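Local coordinates for protein glutathione S-transferase (Burkholderia glumae, PDB 4ISD) that binds glutathione and probably catalyses its conjugation to electrophilic substrates, as glutathione transferases generally do, at residues K6-Y11 against E83-P88; A24-K29 against G164-A169; A76-L81 against A91-A96. One frame throughout, in Å; residues are numbered along the deposited sequence.

In the fold
The three contacts follow a glutathione transferase from inside its thioredoxin-like domain out to its helical domain. Contact 1 lies within the first domain and lays the start of the inner strand 8-13 against the tyrosine that follows helix 74-84. Contact 3 packs the loop before helix 98-113 on that same helix, and contact 2 spans the two domains. Contacts 2 and 3 lie about 8 Å apart between centres and share a seam, where I168 N lies 2.8 Å from V93 O, a probable hydrogen bond. Contact 1 reaches contact 2 through I8 and L28. Bound glutathione is near but not touched: the side chain of A78 is about 9 Å from it, that of I168 about 10 Å.

Contact 1. Residues K6-Y11 against E83-P88; sequences KPITLY and EVYPAP
I8 and Y85 approach each other from opposite directions, the isoleucine from the start of strand 8-13 and the tyrosine from the residue that first leaves the helical conformation after helix 74-84. The meeting is narrow. The long branch of I8 leads, with CG1 anti to the carbonyl carbon (chi1 -63°) and CD1 extended beyond it, and this methyl reaches the phenol end of the ring obliquely. I8 CD1 lies 4.0 Å from Y85 OH and 4.3 Å from Y85 CE2. K6 adds a looser touch at the same oxygen, its CB 4.4 Å from Y85 OH, while the rest of the lysine chain turns away. On one face of the ring V84 CG1 sits 3.6 Å above the plane, offset toward the rim. The hydroxyl is not left to these apolar neighbours: it hydrogen-bonds to H66 NE2 on the adjacent strand 63-66, and Y90 meets the ring edge-to-face. A buried polar end is thus satisfied from the sheet while I8 and, more loosely, K6 lie beside it. In this thioredoxin-like domain the residue after helix 74-84 is tied to the central beta-sheet, by packing on strand 8-13 and a hydrogen bond to strand 63-66.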
ATOM      1  N   LYS A   6     -23.703  -3.643  10.344  1.00 74.40           N
ATOM      2  CA  LYS A   6     -23.985  -3.118   9.013  1.00 70.88           C
ATOM      3  C   LYS A   6     -23.748  -4.228   7.994  1.00 68.24           C
ATOM      4  O   LYS A   6     -22.842  -5.051   8.163  1.00 61.80           O
ATOM      5  CB  LYS A   6     -23.080  -1.924   8.686  1.00 66.63           C
ATOM      6  CG  LYS A   6     -22.972  -0.867   9.775  1.00 70.27           C
ATOM      7  CD  LYS A   6     -24.303  -0.178  10.008  1.00 79.91           C
ATOM      8  CE  LYS A   6     -24.208   0.888  11.083  1.00 83.14           C
ATOM      9  NZ  LYS A   6     -25.548   1.465  11.356  1.00 89.69           N
ATOM     10  N   PRO A   7     -24.578  -4.266   6.941  1.00 68.50           N
ATOM     11  CA  PRO A   7     -24.402  -5.225   5.845  1.00 66.88           C
ATOM     12  C   PRO A   7     -23.041  -5.071   5.178  1.00 61.52           C
ATOM     13  O   PRO A   7     -22.529  -3.959   5.082  1.00 66.90           O
ATOM     14  CB  PRO A   7     -25.521  -4.855   4.867  1.00 69.69           C
ATOM     15  CG  PRO A   7     -25.999  -3.499   5.307  1.00 72.09           C
ATOM     16  CD  PRO A   7     -25.797  -3.463   6.775  1.00 68.59           C
ATOM     17  N   ILE A   8     -22.454  -6.179   4.740  1.00 54.96           N
ATOM     18  CA  ILE A   8     -21.128  -6.160   4.138  1.00 48.89           C
ATOM     19  C   ILE A   8     -21.124  -7.007   2.864  1.00 56.57           C
ATOM     20  O   ILE A   8     -21.677  -8.106   2.835  1.00 58.22           O
ATOM     21  CB  ILE A   8     -20.041  -6.648   5.141  1.00 59.12           C
ATOM     22  CG1 ILE A   8     -19.949  -5.699   6.345  1.00 60.36           C
ATOM     23  CG2 ILE A   8     -18.683  -6.776   4.468  1.00 40.94           C
ATOM     24  CD1 ILE A   8     -18.976  -6.144   7.440  1.00 56.39           C
ATOM     25  N   THR A   9     -20.530  -6.474   1.797  1.00 59.19           N
ATOM     26  CA  THR A   9     -20.401  -7.217   0.548  1.00 59.12           C
ATOM     27  C   THR A   9     -18.953  -7.204   0.094  1.00 55.10           C
ATOM     28  O   THR A   9     -18.236  -6.222   0.291  1.00 55.09           O
ATOM     29  CB  THR A   9     -21.279  -6.627  -0.573  1.00 62.48           C
ATOM     30  OG1 THR A   9     -22.653  -6.610  -0.161  1.00 70.48           O
ATOM     31  CG2 THR A   9     -21.153  -7.461  -1.839  1.00 58.69           C
ATOM     32  N   LEU A  10     -18.513  -8.301  -0.504  1.00 54.30           N
ATOM     33  CA  LEU A  10     -17.151  -8.379  -1.011  1.00 48.35           C
ATOM     34  C   LEU A  10     -17.180  -8.745  -2.493  1.00 48.93           C
ATOM     35  O   LEU A  10     -17.863  -9.690  -2.905  1.00 53.60           O
ATOM     36  CB  LEU A  10     -16.328  -9.377  -0.184  1.00 41.93           C
ATOM     37  CG  LEU A  10     -14.829  -9.506  -0.451  1.00 46.74           C
ATOM     38  CD1 LEU A  10     -14.064  -8.336   0.137  1.00 45.81           C
ATOM     39  CD2 LEU A  10     -14.295 -10.829   0.098  1.00 49.84           C
ATOM     40  N   TYR A  11     -16.470  -7.951  -3.286  1.00 43.42           N
ATOM     41  CA  TYR A  11     -16.342  -8.153  -4.723  1.00 43.63           C
ATOM     42  C   TYR A  11     -15.008  -8.838  -4.955  1.00 41.57           C
ATOM     43  O   TYR A  11     -13.964  -8.361  -4.496  1.00 41.83           O
ATOM     44  CB  TYR A  11     -16.406  -6.799  -5.482  1.00 47.83           C
ATOM     45  CG  TYR A  11     -17.772  -6.140  -5.403  1.00 48.62           C
ATOM     46  CD1 TYR A  11     -18.138  -5.385  -4.284  1.00 50.65           C
ATOM     47  CD2 TYR A  11     -18.707  -6.300  -6.424  1.00 47.46           C
ATOM     48  CE1 TYR A  11     -19.394  -4.809  -4.181  1.00 55.23           C
ATOM     49  CE2 TYR A  11     -19.967  -5.723  -6.334  1.00 56.14           C
ATOM     50  CZ  TYR A  11     -20.307  -4.975  -5.208  1.00 62.45           C
ATOM     51  OH  TYR A  11     -21.562  -4.396  -5.099  1.00 67.58           O
ATOM     52  N   GLU A  83     -10.398  -0.697  12.064  1.00 53.99           N
ATOM     53  CA  GLU A  83     -10.779   0.517  12.780  1.00 53.41           C
ATOM     54  C   GLU A  83     -12.249   0.491  13.171  1.00 53.60           C
ATOM     55  O   GLU A  83     -12.632   0.963  14.250  1.00 50.20           O
ATOM     56  CB  GLU A  83     -10.456   1.765  11.948  1.00 55.78           C
ATOM     57  CG  GLU A  83      -9.142   2.418  12.341  1.00 58.97           C
ATOM     58  CD  GLU A  83      -8.627   3.391  11.314  1.00 65.34           C
ATOM     59  OE1 GLU A  83      -9.450   3.996  10.600  1.00 70.44           O
ATOM     60  OE2 GLU A  83      -7.388   3.538  11.211  1.00 66.24           O
ATOM     61  N   VAL A  84     -13.064  -0.073  12.287  1.00 56.91           N
ATOM     62  CA  VAL A  84     -14.506  -0.181  12.501  1.00 56.73           C
ATOM     63  C   VAL A  84     -14.827  -1.325  13.462  1.00 51.73           C
ATOM     64  O   VAL A  84     -15.743  -1.235  14.275  1.00 48.66           O
ATOM     65  CB  VAL A  84     -15.242  -0.403  11.160  1.00 56.03           C
ATOM     66  CG1 VAL A  84     -16.740  -0.500  11.370  1.00 52.75           C
ATOM     67  CG2 VAL A  84     -14.891   0.708  10.164  1.00 40.81           C
ATOM     68  N   TYR A  85     -14.066  -2.408  13.374  1.00 53.53           N
ATOM     69  CA  TYR A  85     -14.261  -3.547  14.275  1.00 52.50           C
ATOM     70  C   TYR A  85     -12.959  -3.850  14.962  1.00 51.01           C
ATOM     71  O   TYR A  85     -12.261  -4.765  14.568  1.00 53.49           O
ATOM     72  CB  TYR A  85     -14.742  -4.782  13.505  1.00 46.98           C
ATOM     73  CG  TYR A  85     -15.979  -4.485  12.706  1.00 57.16           C
ATOM     74  CD1 TYR A  85     -17.220  -4.356  13.328  1.00 63.50           C
ATOM     75  CD2 TYR A  85     -15.904  -4.277  11.332  1.00 56.19           C
ATOM     76  CE1 TYR A  85     -18.352  -4.055  12.590  1.00 67.64           C
ATOM     77  CE2 TYR A  85     -17.025  -3.977  10.591  1.00 56.19           C
ATOM     78  CZ  TYR A  85     -18.240  -3.863  11.215  1.00 63.76           C
ATOM     79  OH  TYR A  85     -19.351  -3.573  10.459  1.00 68.76           O
ATOM     80  N   PRO A  86     -12.622  -3.071  15.995  1.00 49.49           N
ATOM     81  CA  PRO A  86     -11.306  -3.210  16.636  1.00 49.37           C
ATOM     82  C   PRO A  86     -11.252  -4.237  17.787  1.00 53.79           C
ATOM     83  O   PRO A  86     -12.274  -4.605  18.374  1.00 56.77           O
ATOM     84  CB  PRO A  86     -11.063  -1.799  17.181  1.00 45.75           C
ATOM     85  CG  PRO A  86     -12.460  -1.324  17.566  1.00 46.09           C
ATOM     86  CD  PRO A  86     -13.415  -1.966  16.574  1.00 50.20           C
ATOM     87  N   ALA A  87     -10.041  -4.699  18.089  1.00 51.77           N
ATOM     88  CA  ALA A  87      -9.731  -5.324  19.372  1.00 42.89           C
ATOM     89  C   ALA A  87     -10.133  -4.359  20.475  1.00 53.78           C
ATOM     90  O   ALA A  87     -10.042  -3.146  20.301  1.00 66.65           O
ATOM     91  CB  ALA A  87      -8.250  -5.612  19.452  1.00 41.22           C
ATOM     92  N   PRO A  88     -10.575  -4.873  21.623  1.00 56.14           N
ATOM     93  CA  PRO A  88     -10.767  -6.283  22.001  1.00 54.98           C
ATOM     94  C   PRO A  88     -12.169  -6.829  21.714  1.00 57.88           C
ATOM     95  O   PRO A  88     -12.440  -7.989  22.030  1.00 68.40           O
ATOM     96  CB  PRO A  88     -10.520  -6.266  23.512  1.00 52.32           C
ATOM     97  CG  PRO A  88     -10.969  -4.901  23.935  1.00 58.20           C
ATOM     98  CD  PRO A  88     -10.699  -3.962  22.775  1.00 52.29           C
TER

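Contact 2. Residues A24-K29 against G164-A169; sequences AFVVLK and GDWCIA
The interface between the thioredoxin-like domain and the all-helical domain of this glutathione transferase is built in part from V26 and V27, neighbours on helix 19-31, which meet W166 and I168 where the chain enters helix 168-177. The contact is wholly apolar, and the nearest backbones, at V27 and I168, stand 6.8 Å apart between CA atoms. I168 spans that distance with its longer branch. CG1 runs anti to the backbone N (chi1 -166°) and the chain then bends at chi2, so that CD1 touches a methyl of each valine. From V26 it is met by CG1, at 3.7 Å from I168 CD1. The same V26 methyl has a second neighbour, W166 CZ2, also 3.7 Å away; it approaches the six-membered part of the indole obliquely. One methyl therefore bridges the tryptophan and the isoleucine. The indole is placed by other neighbours as well: the backbone N of I168 lies over one face, 3.7 Å above the plane and offset toward the rim, R201 makes a cation-pi contact, and NE1 has a weak hydrogen bond to T171 OG1. S203 and V204 of helix 202-212 also pack on V26. V27 and I168 cross at about a right angle, with V27 CG2 3.5 Å from I168 CG1 and 3.6 Å from I168 CD1.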
ATOM      1  N   ALA A  24      -8.550  -9.961   1.709  1.00 36.41           N
ATOM      2  CA  ALA A  24      -9.672  -9.230   2.302  1.00 39.77           C
ATOM      3  C   ALA A  24     -10.670 -10.207   2.911  1.00 43.91           C
ATOM      4  O   ALA A  24     -11.200  -9.983   4.008  1.00 47.71           O
ATOM      5  CB  ALA A  24     -10.364  -8.320   1.262  1.00 32.98           C
ATOM      6  N   PHE A  25     -10.934 -11.281   2.179  1.00 39.48           N
ATOM      7  CA  PHE A  25     -11.801 -12.336   2.657  1.00 40.45           C
ATOM      8  C   PHE A  25     -11.271 -12.841   3.999  1.00 44.02           C
ATOM      9  O   PHE A  25     -12.051 -13.125   4.915  1.00 46.38           O
ATOM     10  CB  PHE A  25     -11.861 -13.475   1.627  1.00 30.91           C
ATOM     11  CG  PHE A  25     -12.713 -14.650   2.050  1.00 33.03           C
ATOM     12  CD1 PHE A  25     -12.256 -15.557   3.005  1.00 34.39           C
ATOM     13  CD2 PHE A  25     -13.957 -14.863   1.472  1.00 40.46           C
ATOM     14  CE1 PHE A  25     -13.037 -16.655   3.399  1.00 47.75           C
ATOM     15  CE2 PHE A  25     -14.742 -15.949   1.846  1.00 51.53           C
ATOM     16  CZ  PHE A  25     -14.279 -16.857   2.818  1.00 53.67           C
ATOM     17  N   VAL A  26      -9.952 -12.961   4.124  1.00 44.15           N
ATOM     18  CA  VAL A  26      -9.393 -13.527   5.356  1.00 44.50           C
ATOM     19  C   VAL A  26      -9.602 -12.581   6.529  1.00 45.26           C
ATOM     20  O   VAL A  26      -9.866 -13.023   7.649  1.00 45.77           O
ATOM     21  CB  VAL A  26      -7.906 -13.953   5.210  1.00 35.63           C
ATOM     22  CG1 VAL A  26      -7.248 -14.112   6.573  1.00 29.21           C
ATOM     23  CG2 VAL A  26      -7.801 -15.249   4.392  1.00 35.73           C
ATOM     24  N   VAL A  27      -9.530 -11.276   6.266  1.00 48.49           N
ATOM     25  CA  VAL A  27      -9.743 -10.293   7.328  1.00 43.58           C
ATOM     26  C   VAL A  27     -11.149 -10.412   7.912  1.00 43.49           C
ATOM     27  O   VAL A  27     -11.322 -10.494   9.137  1.00 46.75           O
ATOM     28  CB  VAL A  27      -9.471  -8.862   6.842  1.00 40.59           C
ATOM     29  CG1 VAL A  27      -9.779  -7.855   7.933  1.00 39.28           C
ATOM     30  CG2 VAL A  27      -8.032  -8.734   6.417  1.00 41.43           C
ATOM     31  N   LEU A  28     -12.143 -10.438   7.030  1.00 42.36           N
ATOM     32  CA  LEU A  28     -13.541 -10.543   7.440  1.00 48.49           C
ATOM     33  C   LEU A  28     -13.751 -11.804   8.258  1.00 56.45           C
ATOM     34  O   LEU A  28     -14.365 -11.774   9.329  1.00 61.51           O
ATOM     35  CB  LEU A  28     -14.462 -10.561   6.214  1.00 47.95           C
ATOM     36  CG  LEU A  28     -14.576  -9.254   5.418  1.00 47.00           C
ATOM     37  CD1 LEU A  28     -14.980  -9.516   3.972  1.00 47.74           C
ATOM     38  CD2 LEU A  28     -15.581  -8.311   6.086  1.00 47.43           C
ATOM     39  N   LYS A  29     -13.217 -12.912   7.759  1.00 51.79           N
ATOM     40  CA  LYS A  29     -13.420 -14.182   8.418  1.00 48.05           C
ATOM     41  C   LYS A  29     -12.749 -14.244   9.782  1.00 49.03           C
ATOM     42  O   LYS A  29     -13.339 -14.741  10.729  1.00 51.74           O
ATOM     43  CB  LYS A  29     -12.992 -15.328   7.514  1.00 50.88           C
ATOM     44  CG  LYS A  29     -14.124 -15.840   6.649  1.00 56.40           C
ATOM     45  CD  LYS A  29     -15.072 -16.681   7.485  1.00 66.87           C
ATOM     46  CE  LYS A  29     -16.215 -17.235   6.650  1.00 73.23           C
ATOM     47  NZ  LYS A  29     -16.994 -16.149   5.999  1.00 74.12           N
ATOM     48  N   GLY A 164       5.153 -13.067  15.293  1.00 54.77           N
ATOM     49  CA  GLY A 164       4.714 -13.841  16.440  1.00 50.35           C
ATOM     50  C   GLY A 164       3.257 -14.196  16.238  1.00 42.83           C
ATOM     51  O   GLY A 164       2.941 -15.097  15.457  1.00 36.48           O
ATOM     52  N   ASP A 165       2.364 -13.470  16.909  1.00 41.36           N
ATOM     53  CA  ASP A 165       0.935 -13.621  16.653  1.00 40.61           C
ATOM     54  C   ASP A 165       0.625 -13.373  15.180  1.00 44.60           C
ATOM     55  O   ASP A 165       1.264 -12.532  14.517  1.00 48.58           O
ATOM     56  CB  ASP A 165       0.113 -12.675  17.533  1.00 42.58           C
ATOM     57  CG  ASP A 165       0.047 -13.130  18.985  1.00 57.79           C
ATOM     58  OD1 ASP A 165       0.138 -14.353  19.247  1.00 68.83           O
ATOM     59  OD2 ASP A 165      -0.098 -12.262  19.863  1.00 61.85           O
ATOM     60  N   TRP A 166      -0.339 -14.122  14.657  1.00 44.44           N
ATOM     61  CA  TRP A 166      -0.761 -13.945  13.276  1.00 41.67           C
ATOM     62  C   TRP A 166      -1.228 -12.513  13.029  1.00 48.31           C
ATOM     63  O   TRP A 166      -1.850 -11.895  13.893  1.00 43.14           O
ATOM     64  CB  TRP A 166      -1.889 -14.914  12.936  1.00 31.51           C
ATOM     65  CG  TRP A 166      -2.467 -14.702  11.569  1.00 33.38           C
ATOM     66  CD1 TRP A 166      -2.061 -15.291  10.406  1.00 38.59           C
ATOM     67  CD2 TRP A 166      -3.563 -13.850  11.219  1.00 38.37           C
ATOM     68  NE1 TRP A 166      -2.836 -14.855   9.348  1.00 37.08           N
ATOM     69  CE2 TRP A 166      -3.761 -13.970   9.827  1.00 38.20           C
ATOM     70  CE3 TRP A 166      -4.387 -12.992  11.951  1.00 44.94           C
ATOM     71  CZ2 TRP A 166      -4.752 -13.273   9.158  1.00 40.47           C
ATOM     72  CZ3 TRP A 166      -5.368 -12.296  11.281  1.00 47.09           C
ATOM     73  CH2 TRP A 166      -5.538 -12.436   9.899  1.00 47.94           C
ATOM     74  N   CYS A 167      -0.896 -11.982  11.857  1.00 47.65           N
ATOM     75  CA  CYS A 167      -1.565 -10.788  11.346  1.00 42.02           C
ATOM     76  C   CYS A 167      -1.824 -11.004   9.857  1.00 38.96           C
ATOM     77  O   CYS A 167      -1.305 -11.970   9.274  1.00 34.39           O
ATOM     78  CB  CYS A 167      -0.763  -9.507  11.614  1.00 38.27           C
ATOM     79  SG  CYS A 167       0.845  -9.359  10.804  1.00 39.33           S
ATOM     80  N   ILE A 168      -2.631 -10.128   9.253  1.00 31.89           N
ATOM     81  CA  ILE A 168      -2.994 -10.275   7.843  1.00 26.71           C
ATOM     82  C   ILE A 168      -1.768 -10.256   6.926  1.00 33.47           C
ATOM     83  O   ILE A 168      -1.810 -10.811   5.828  1.00 39.90           O
ATOM     84  CB  ILE A 168      -4.034  -9.205   7.369  1.00 32.79           C
ATOM     85  CG1 ILE A 168      -4.630  -9.616   6.025  1.00 27.36           C
ATOM     86  CG2 ILE A 168      -3.421  -7.802   7.291  1.00 22.25           C
ATOM     87  CD1 ILE A 168      -5.275 -10.981   6.064  1.00 27.80           C
ATOM     88  N   ALA A 169      -0.675  -9.641   7.384  1.00 33.87           N
ATOM     89  CA  ALA A 169       0.572  -9.603   6.615  1.00 33.13           C
ATOM     90  C   ALA A 169       1.100 -10.991   6.322  1.00 38.77           C
ATOM     91  O   ALA A 169       1.708 -11.196   5.273  1.00 37.35           O
ATOM     92  CB  ALA A 169       1.630  -8.802   7.334  1.00 35.67           C
TER

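Contact 3. Residues A76-L81 against A91-A96; sequences AIAEYL and AAVLPA
E79 and L94 cross at about a right angle, joining helix 74-84 to the loop that leads on to helix 98-113. Followed outward, the glutamate starts with its CB directed away from the loop. CG stands beside the backbone N, and a bend at the second torsion (chi2 -85°) brings the carboxylate back toward the leucine. Contact begins at the carboxyl carbon, with E79 CD 3.6 Å from L94 CD1. The methyl sits over one face of the carboxylate, E79 OE1 3.4 Å and E79 OE2 3.6 Å from L94 CD1. One residue earlier in the helix, A78 packs on V93: its carbonyl oxygen, A78 O, is 3.9 Å from V93 CG2, and A78 CB is 4.4 Å from the same methyl. V93 is also anchored through its backbone N, which hydrogen-bonds to D82 OD1. The carboxylate's polar needs are met by arginine: OE2 makes a salt bridge to R105 NE of the same chain, and OE1 has a long, weak ion pair with R105 of the second subunit. A buried acid lying against a leucine methyl is thus paired with positive charge at the subunit interface, which would probably stabilise its ionised form.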
ATOM      1  N   ALA A  76      -5.985  -1.342   2.342  1.00 37.10           N
ATOM      2  CA  ALA A  76      -6.846  -0.278   2.855  1.00 34.64           C
ATOM      3  C   ALA A  76      -8.111  -0.853   3.499  1.00 38.01           C
ATOM      4  O   ALA A  76      -8.625  -0.328   4.508  1.00 38.61           O
ATOM      5  CB  ALA A  76      -7.213   0.696   1.739  1.00 30.05           C
ATOM      6  N   ILE A  77      -8.611  -1.932   2.902  1.00 29.83           N
ATOM      7  CA  ILE A  77      -9.709  -2.682   3.487  1.00 33.79           C
ATOM      8  C   ILE A  77      -9.339  -3.243   4.869  1.00 36.57           C
ATOM      9  O   ILE A  77     -10.110  -3.095   5.828  1.00 34.54           O
ATOM     10  CB  ILE A  77     -10.167  -3.824   2.556  1.00 34.24           C
ATOM     11  CG1 ILE A  77     -10.735  -3.239   1.257  1.00 33.77           C
ATOM     12  CG2 ILE A  77     -11.192  -4.719   3.266  1.00 30.97           C
ATOM     13  CD1 ILE A  77     -11.129  -4.279   0.211  1.00 31.11           C
ATOM     14  N   ALA A  78      -8.170  -3.878   4.975  1.00 33.22           N
ATOM     15  CA  ALA A  78      -7.718  -4.422   6.258  1.00 32.87           C
ATOM     16  C   ALA A  78      -7.615  -3.342   7.339  1.00 38.51           C
ATOM     17  O   ALA A  78      -8.039  -3.561   8.481  1.00 42.98           O
ATOM     18  CB  ALA A  78      -6.393  -5.140   6.102  1.00 37.58           C
ATOM     19  N   GLU A  79      -7.069  -2.183   6.973  1.00 32.70           N
ATOM     20  CA  GLU A  79      -6.879  -1.065   7.902  1.00 35.02           C
ATOM     21  C   GLU A  79      -8.215  -0.529   8.380  1.00 38.41           C
ATOM     22  O   GLU A  79      -8.373  -0.107   9.534  1.00 40.42           O
ATOM     23  CB  GLU A  79      -6.133   0.069   7.197  1.00 40.51           C
ATOM     24  CG  GLU A  79      -4.745  -0.294   6.719  1.00 41.76           C
ATOM     25  CD  GLU A  79      -3.709  -0.133   7.804  1.00 47.47           C
ATOM     26  OE1 GLU A  79      -4.053   0.379   8.900  1.00 49.71           O
ATOM     27  OE2 GLU A  79      -2.551  -0.521   7.558  1.00 47.51           O
ATOM     28  N   TYR A  80      -9.176  -0.537   7.465  1.00 38.34           N
ATOM     29  CA  TYR A  80     -10.485   0.041   7.719  1.00 38.32           C
ATOM     30  C   TYR A  80     -11.358  -0.879   8.563  1.00 40.42           C
ATOM     31  O   TYR A  80     -12.045  -0.419   9.486  1.00 42.38           O
ATOM     32  CB  TYR A  80     -11.169   0.362   6.389  1.00 34.08           C
ATOM     33  CG  TYR A  80     -12.627   0.717   6.517  1.00 37.59           C
ATOM     34  CD1 TYR A  80     -13.018   1.977   6.958  1.00 37.19           C
ATOM     35  CD2 TYR A  80     -13.620  -0.211   6.191  1.00 39.92           C
ATOM     36  CE1 TYR A  80     -14.361   2.306   7.075  1.00 40.20           C
ATOM     37  CE2 TYR A  80     -14.957   0.113   6.295  1.00 42.40           C
ATOM     38  CZ  TYR A  80     -15.321   1.367   6.744  1.00 46.21           C
ATOM     39  OH  TYR A  80     -16.651   1.685   6.862  1.00 57.92           O
ATOM     40  N   LEU A  81     -11.349  -2.174   8.245  1.00 40.27           N
ATOM     41  CA  LEU A  81     -12.104  -3.133   9.053  1.00 42.40           C
ATOM     42  C   LEU A  81     -11.528  -3.201  10.470  1.00 42.20           C
ATOM     43  O   LEU A  81     -12.263  -3.353  11.436  1.00 41.58           O
ATOM     44  CB  LEU A  81     -12.155  -4.511   8.397  1.00 35.57           C
ATOM     45  CG  LEU A  81     -12.973  -4.617   7.104  1.00 33.79           C
ATOM     46  CD1 LEU A  81     -12.781  -5.994   6.458  1.00 34.25           C
ATOM     47  CD2 LEU A  81     -14.446  -4.353   7.367  1.00 34.30           C
ATOM     48  N   ALA A  91     -11.356  -9.667  16.846  1.00 41.59           N
ATOM     49  CA  ALA A  91      -9.964 -10.045  16.583  1.00 40.75           C
ATOM     50  C   ALA A  91      -9.289  -9.000  15.686  1.00 44.33           C
ATOM     51  O   ALA A  91      -9.862  -8.586  14.668  1.00 44.51           O
ATOM     52  CB  ALA A  91      -9.896 -11.397  15.932  1.00 36.50           C
ATOM     53  N   ALA A  92      -8.080  -8.587  16.064  1.00 42.60           N
ATOM     54  CA  ALA A  92      -7.291  -7.665  15.247  1.00 47.55           C
ATOM     55  C   ALA A  92      -6.491  -8.379  14.171  1.00 49.87           C
ATOM     56  O   ALA A  92      -5.882  -9.425  14.415  1.00 59.24           O
ATOM     57  CB  ALA A  92      -6.360  -6.839  16.116  1.00 53.93           C
ATOM     58  N   VAL A  93      -6.470  -7.794  12.979  1.00 43.73           N
ATOM     59  CA  VAL A  93      -5.687  -8.346  11.886  1.00 37.27           C
ATOM     60  C   VAL A  93      -4.359  -7.612  11.736  1.00 36.06           C
ATOM     61  O   VAL A  93      -3.508  -8.008  10.923  1.00 29.05           O
ATOM     62  CB  VAL A  93      -6.463  -8.290  10.576  1.00 36.87           C
ATOM     63  CG1 VAL A  93      -7.756  -9.106  10.713  1.00 32.45           C
ATOM     64  CG2 VAL A  93      -6.738  -6.829  10.177  1.00 28.14           C
ATOM     65  N   LEU A  94      -4.191  -6.542  12.517  1.00 38.66           N
ATOM     66  CA  LEU A  94      -2.928  -5.803  12.571  1.00 40.73           C
ATOM     67  C   LEU A  94      -2.328  -5.831  13.976  1.00 40.92           C
ATOM     68  O   LEU A  94      -3.057  -5.755  14.966  1.00 43.35           O
ATOM     69  CB  LEU A  94      -3.134  -4.349  12.139  1.00 48.35           C
ATOM     70  CG  LEU A  94      -3.234  -3.968  10.659  1.00 43.15           C
ATOM     71  CD1 LEU A  94      -3.170  -2.437  10.513  1.00 37.47           C
ATOM     72  CD2 LEU A  94      -2.149  -4.665   9.802  1.00 29.52           C
ATOM     73  N   PRO A  95      -0.992  -5.935  14.067  1.00 40.82           N
ATOM     74  CA  PRO A  95      -0.285  -5.938  15.358  1.00 38.16           C
ATOM     75  C   PRO A  95      -0.589  -4.713  16.224  1.00 44.53           C
ATOM     76  O   PRO A  95      -0.769  -3.608  15.711  1.00 55.28           O
ATOM     77  CB  PRO A  95       1.199  -5.950  14.953  1.00 34.65           C
ATOM     78  CG  PRO A  95       1.214  -6.586  13.605  1.00 36.94           C
ATOM     79  CD  PRO A  95      -0.077  -6.155  12.931  1.00 39.18           C
ATOM     80  N   ALA A  96      -0.651  -4.937  17.535  1.00 47.98           N
ATOM     81  CA  ALA A  96      -0.959  -3.914  18.533  1.00 46.17           C
ATOM     82  C   ALA A  96       0.241  -3.015  18.782  1.00 50.92           C
ATOM     83  O   ALA A  96       0.091  -1.835  19.083  1.00 53.13           O
ATOM     84  CB  ALA A  96      -1.375  -4.580  19.856  1.00 38.44           C
TER